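Local atomic coordinates of lactaldehyde dehydrogenase (Escherichia coli, PDB entry 2IMP), a protein that oxidises L-lactaldehyde irreversibly to L-lactate with NAD(+), also acts on glycolaldehyde, and serves the breakdown of L-fucose and L-rhamnose. Residues L89-A101 with P317-I329. Numbering follows the deposited sequence.
Sequences LIVEEGGKIQQLA and PAERNDIAMGPLI
Gln98 and Gln99, at the start of helix 98-116, each turn an amide NH2 onto a backbone carbonyl of the loop 317-329. The Gln98 chain runs extended beyond CG, and its NE2 meets Pro317 O at 2.7 Å, almost straight (176° at the hydrogen) and in the plane of the Gln98 amide. Gln99 turns about its CB-CG bond (chi2 84°), which brings NE2 to Asn321 O at 2.9 Å, a bond tilted from the carbonyl plane, while its OE1 shares a water with Ile323 O. Asn321 CB lies to one face of the Gln98 amide, 3.8 Å from Gln98 NE2; the two side chains cross obliquely, their amide planes 28° apart. A leucine in place of Gln98 would probably leave Pro317 O without its direct amide donor and the loop less firmly tied to the helix start.

The Pro317 ring fits against the turn between the helices: CB packs tightly on Val91 CG1 at 3.4 Å, and CG lies 3.3 Å from Gly95 O. Ile97, at the N-cap position, lays CG2 over the loop backbone, 3.6 Å from Ile323 O. Gly95 O also receives a CA-H...O contact from Gly326 CA (3.4 Å), where a side chain on Gly326 would clash. A water bridges Gly94 O and Pro327 O, and the side chain of Ile329 is about 5 Å from the bound NADH.

The contact thus fastens the turn from helix 83-94 into helix 98-116 to the loop leading into helix 331-346. Around it, Lys96 forms a salt bridge with Glu104 and a cation-pi contact with Phe154, and the Glu93 carboxylate accepts from the backbone N of Asn183 and Asn184 at the start of helix 183-195. Glu92 and Glu93 touch Ile35 of strand 34-39, and Leu328 packs on Leu334 and Val337 of helix 331-346.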
# COMPACT_ATOMS: atom_id res chain seq x y z
N LEU A 89 37.76 0.83 -16.92
CA LEU A 89 38.16 -0.10 -15.88
C LEU A 89 37.36 -1.40 -15.99
O LEU A 89 37.92 -2.50 -15.90
CB LEU A 89 37.94 0.51 -14.49
CG LEU A 89 38.84 1.70 -14.12
CD1 LEU A 89 38.40 2.28 -12.78
CD2 LEU A 89 40.30 1.24 -14.07
N ILE A 90 36.06 -1.26 -16.21
CA ILE A 90 35.19 -2.42 -16.37
C ILE A 90 35.57 -3.24 -17.61
O ILE A 90 35.69 -4.47 -17.56
CB ILE A 90 33.71 -1.99 -16.45
CG1 ILE A 90 33.32 -1.24 -15.17
CG2 ILE A 90 32.81 -3.21 -16.66
CD1 ILE A 90 31.88 -0.74 -15.15
N VAL A 91 35.76 -2.54 -18.73
CA VAL A 91 36.18 -3.19 -19.97
C VAL A 91 37.46 -4.02 -19.75
O VAL A 91 37.53 -5.20 -20.06
CB VAL A 91 36.48 -2.14 -21.07
CG1 VAL A 91 37.06 -2.83 -22.30
CG2 VAL A 91 35.22 -1.38 -21.44
N GLU A 92 38.46 -3.34 -19.19
CA GLU A 92 39.76 -3.91 -18.90
C GLU A 92 39.78 -5.17 -17.99
O GLU A 92 40.43 -6.16 -18.31
CB GLU A 92 40.65 -2.82 -18.30
CG GLU A 92 42.01 -3.29 -17.85
CD GLU A 92 42.87 -2.14 -17.38
OE1 GLU A 92 42.40 -1.36 -16.52
OE2 GLU A 92 44.02 -2.01 -17.87
N GLU A 93 39.07 -5.11 -16.86
CA GLU A 93 39.06 -6.25 -15.95
C GLU A 93 37.89 -7.25 -16.14
O GLU A 93 38.04 -8.44 -15.86
CB GLU A 93 39.08 -5.75 -14.49
CG GLU A 93 37.79 -5.09 -14.02
CD GLU A 93 37.92 -4.43 -12.65
OE1 GLU A 93 38.72 -4.91 -11.81
OE2 GLU A 93 37.22 -3.43 -12.42
N GLY A 94 36.76 -6.75 -16.63
CA GLY A 94 35.60 -7.60 -16.84
C GLY A 94 35.48 -8.21 -18.22
O GLY A 94 34.73 -9.16 -18.43
N GLY A 95 36.21 -7.64 -19.18
CA GLY A 95 36.16 -8.16 -20.53
C GLY A 95 34.90 -7.87 -21.32
O GLY A 95 34.67 -8.48 -22.37
N LYS A 96 34.05 -6.97 -20.83
CA LYS A 96 32.85 -6.66 -21.58
C LYS A 96 33.09 -5.55 -22.63
O LYS A 96 33.96 -4.70 -22.46
CB LYS A 96 31.70 -6.26 -20.65
CG LYS A 96 31.91 -4.99 -19.86
CD LYS A 96 30.57 -4.40 -19.43
CE LYS A 96 29.74 -5.37 -18.60
NZ LYS A 96 28.34 -4.89 -18.41
N ILE A 97 32.31 -5.58 -23.71
CA ILE A 97 32.46 -4.59 -24.77
C ILE A 97 32.21 -3.14 -24.31
O ILE A 97 31.37 -2.88 -23.45
CB ILE A 97 31.54 -4.92 -25.96
CG1 ILE A 97 30.08 -4.81 -25.54
CG2 ILE A 97 31.84 -6.34 -26.45
CD1 ILE A 97 29.10 -5.03 -26.68
N GLN A 98 32.97 -2.21 -24.89
CA GLN A 98 32.86 -0.80 -24.56
C GLN A 98 31.43 -0.26 -24.41
O GLN A 98 31.12 0.44 -23.46
CB GLN A 98 33.61 0.04 -25.60
CG GLN A 98 35.12 -0.08 -25.55
CD GLN A 98 35.80 0.57 -26.75
OE1 GLN A 98 35.52 1.72 -27.07
NE2 GLN A 98 36.68 -0.17 -27.41
N GLN A 99 30.56 -0.60 -25.36
CA GLN A 99 29.18 -0.13 -25.31
C GLN A 99 28.40 -0.56 -24.06
O GLN A 99 27.65 0.23 -23.49
CB GLN A 99 28.41 -0.56 -26.56
CG GLN A 99 28.88 0.10 -27.84
CD GLN A 99 30.07 -0.59 -28.48
OE1 GLN A 99 30.69 -1.50 -27.89
NE2 GLN A 99 30.41 -0.18 -29.69
N LEU A 100 28.58 -1.81 -23.65
CA LEU A 100 27.89 -2.29 -22.47
C LEU A 100 28.46 -1.72 -21.17
O LEU A 100 27.72 -1.41 -20.25
CB LEU A 100 27.89 -3.82 -22.44
CG LEU A 100 27.19 -4.37 -23.68
CD1 LEU A 100 27.28 -5.87 -23.68
CD2 LEU A 100 25.74 -3.90 -23.73
N ALA A 101 29.79 -1.58 -21.12
CA ALA A 101 30.41 -0.98 -19.96
C ALA A 101 29.85 0.45 -19.75
O ALA A 101 29.48 0.83 -18.64
CB ALA A 101 31.91 -0.93 -20.14
N PRO A 317 37.91 -6.15 -26.18
CA PRO A 317 37.01 -5.00 -26.05
C PRO A 317 37.73 -3.64 -26.15
O PRO A 317 37.21 -2.68 -26.71
CB PRO A 317 36.39 -5.20 -24.67
CG PRO A 317 36.45 -6.67 -24.46
CD PRO A 317 37.81 -7.02 -25.00
N ALA A 318 38.93 -3.57 -25.57
CA ALA A 318 39.71 -2.34 -25.58
C ALA A 318 40.22 -1.90 -26.97
O ALA A 318 40.40 -0.71 -27.23
CB ALA A 318 40.89 -2.47 -24.62
N GLU A 319 40.45 -2.87 -27.86
CA GLU A 319 40.96 -2.58 -29.19
C GLU A 319 39.92 -2.64 -30.32
O GLU A 319 40.19 -2.22 -31.44
CB GLU A 319 42.12 -3.51 -29.51
CG GLU A 319 43.18 -3.54 -28.43
CD GLU A 319 44.53 -3.99 -28.94
OE1 GLU A 319 44.61 -5.10 -29.51
OE2 GLU A 319 45.51 -3.23 -28.76
N ARG A 320 38.75 -3.16 -30.00
CA ARG A 320 37.67 -3.28 -30.96
C ARG A 320 36.33 -2.76 -30.44
O ARG A 320 35.77 -3.32 -29.50
CB ARG A 320 37.52 -4.74 -31.41
CG ARG A 320 38.73 -5.28 -32.16
CD ARG A 320 38.39 -5.55 -33.61
NE ARG A 320 37.59 -6.76 -33.74
CZ ARG A 320 37.03 -7.17 -34.87
NH1 ARG A 320 37.17 -6.46 -35.98
NH2 ARG A 320 36.33 -8.29 -34.89
N ASN A 321 35.83 -1.69 -31.05
CA ASN A 321 34.55 -1.14 -30.66
C ASN A 321 33.45 -1.55 -31.66
O ASN A 321 32.37 -0.96 -31.70
CB ASN A 321 34.62 0.39 -30.59
CG ASN A 321 34.78 1.02 -31.96
OD1 ASN A 321 35.73 0.73 -32.68
ND2 ASN A 321 33.85 1.89 -32.32
N ASP A 322 33.77 -2.57 -32.45
CA ASP A 322 32.85 -3.09 -33.46
C ASP A 322 32.51 -4.58 -33.27
O ASP A 322 32.02 -5.24 -34.18
CB ASP A 322 33.45 -2.89 -34.86
CG ASP A 322 34.61 -3.84 -35.14
OD1 ASP A 322 35.50 -3.96 -34.28
OD2 ASP A 322 34.62 -4.47 -36.22
N ILE A 323 32.81 -5.09 -32.08
CA ILE A 323 32.53 -6.48 -31.75
C ILE A 323 31.36 -6.63 -30.76
O ILE A 323 31.11 -5.75 -29.94
CB ILE A 323 33.76 -7.18 -31.13
CG1 ILE A 323 34.18 -6.45 -29.84
CG2 ILE A 323 34.90 -7.21 -32.13
CD1 ILE A 323 35.24 -7.18 -29.04
N ALA A 324 30.66 -7.75 -30.85
CA ALA A 324 29.54 -8.01 -29.98
C ALA A 324 29.89 -8.88 -28.75
O ALA A 324 29.07 -9.06 -27.85
CB ALA A 324 28.42 -8.67 -30.78
N MET A 325 31.11 -9.40 -28.73
CA MET A 325 31.53 -10.26 -27.64
C MET A 325 33.00 -10.13 -27.21
O MET A 325 33.90 -10.01 -28.04
CB MET A 325 31.25 -11.71 -28.03
CG MET A 325 31.70 -12.74 -27.02
SD MET A 325 31.17 -14.37 -27.54
CE MET A 325 29.37 -14.14 -27.40
N GLY A 326 33.21 -10.16 -25.90
CA GLY A 326 34.56 -10.08 -25.36
C GLY A 326 34.98 -11.45 -24.85
O GLY A 326 34.34 -12.45 -25.16
N PRO A 327 36.07 -11.53 -24.08
CA PRO A 327 36.52 -12.83 -23.57
C PRO A 327 35.77 -13.23 -22.28
O PRO A 327 35.11 -12.40 -21.65
CB PRO A 327 37.99 -12.58 -23.30
CG PRO A 327 37.95 -11.18 -22.75
CD PRO A 327 37.02 -10.47 -23.72
N LEU A 328 35.87 -14.51 -21.92
CA LEU A 328 35.27 -14.97 -20.68
C LEU A 328 36.10 -14.44 -19.49
O LEU A 328 37.28 -14.11 -19.66
CB LEU A 328 35.22 -16.50 -20.65
CG LEU A 328 34.36 -17.16 -21.73
CD1 LEU A 328 34.28 -18.66 -21.45
CD2 LEU A 328 32.96 -16.56 -21.72
N ILE A 329 35.49 -14.36 -18.31
CA ILE A 329 36.19 -13.82 -17.14
C ILE A 329 37.57 -14.44 -16.80
O ILE A 329 38.53 -13.71 -16.58
CB ILE A 329 35.28 -13.87 -15.87
CG1 ILE A 329 35.88 -13.01 -14.76
CG2 ILE A 329 35.11 -15.30 -15.40
CD1 ILE A 329 36.05 -11.54 -15.14
O HOH W 1 34.38 -11.71 -18.99
O HOH W 2 34.17 -3.44 -27.23
O HOH W 3 32.50 -3.44 -29.24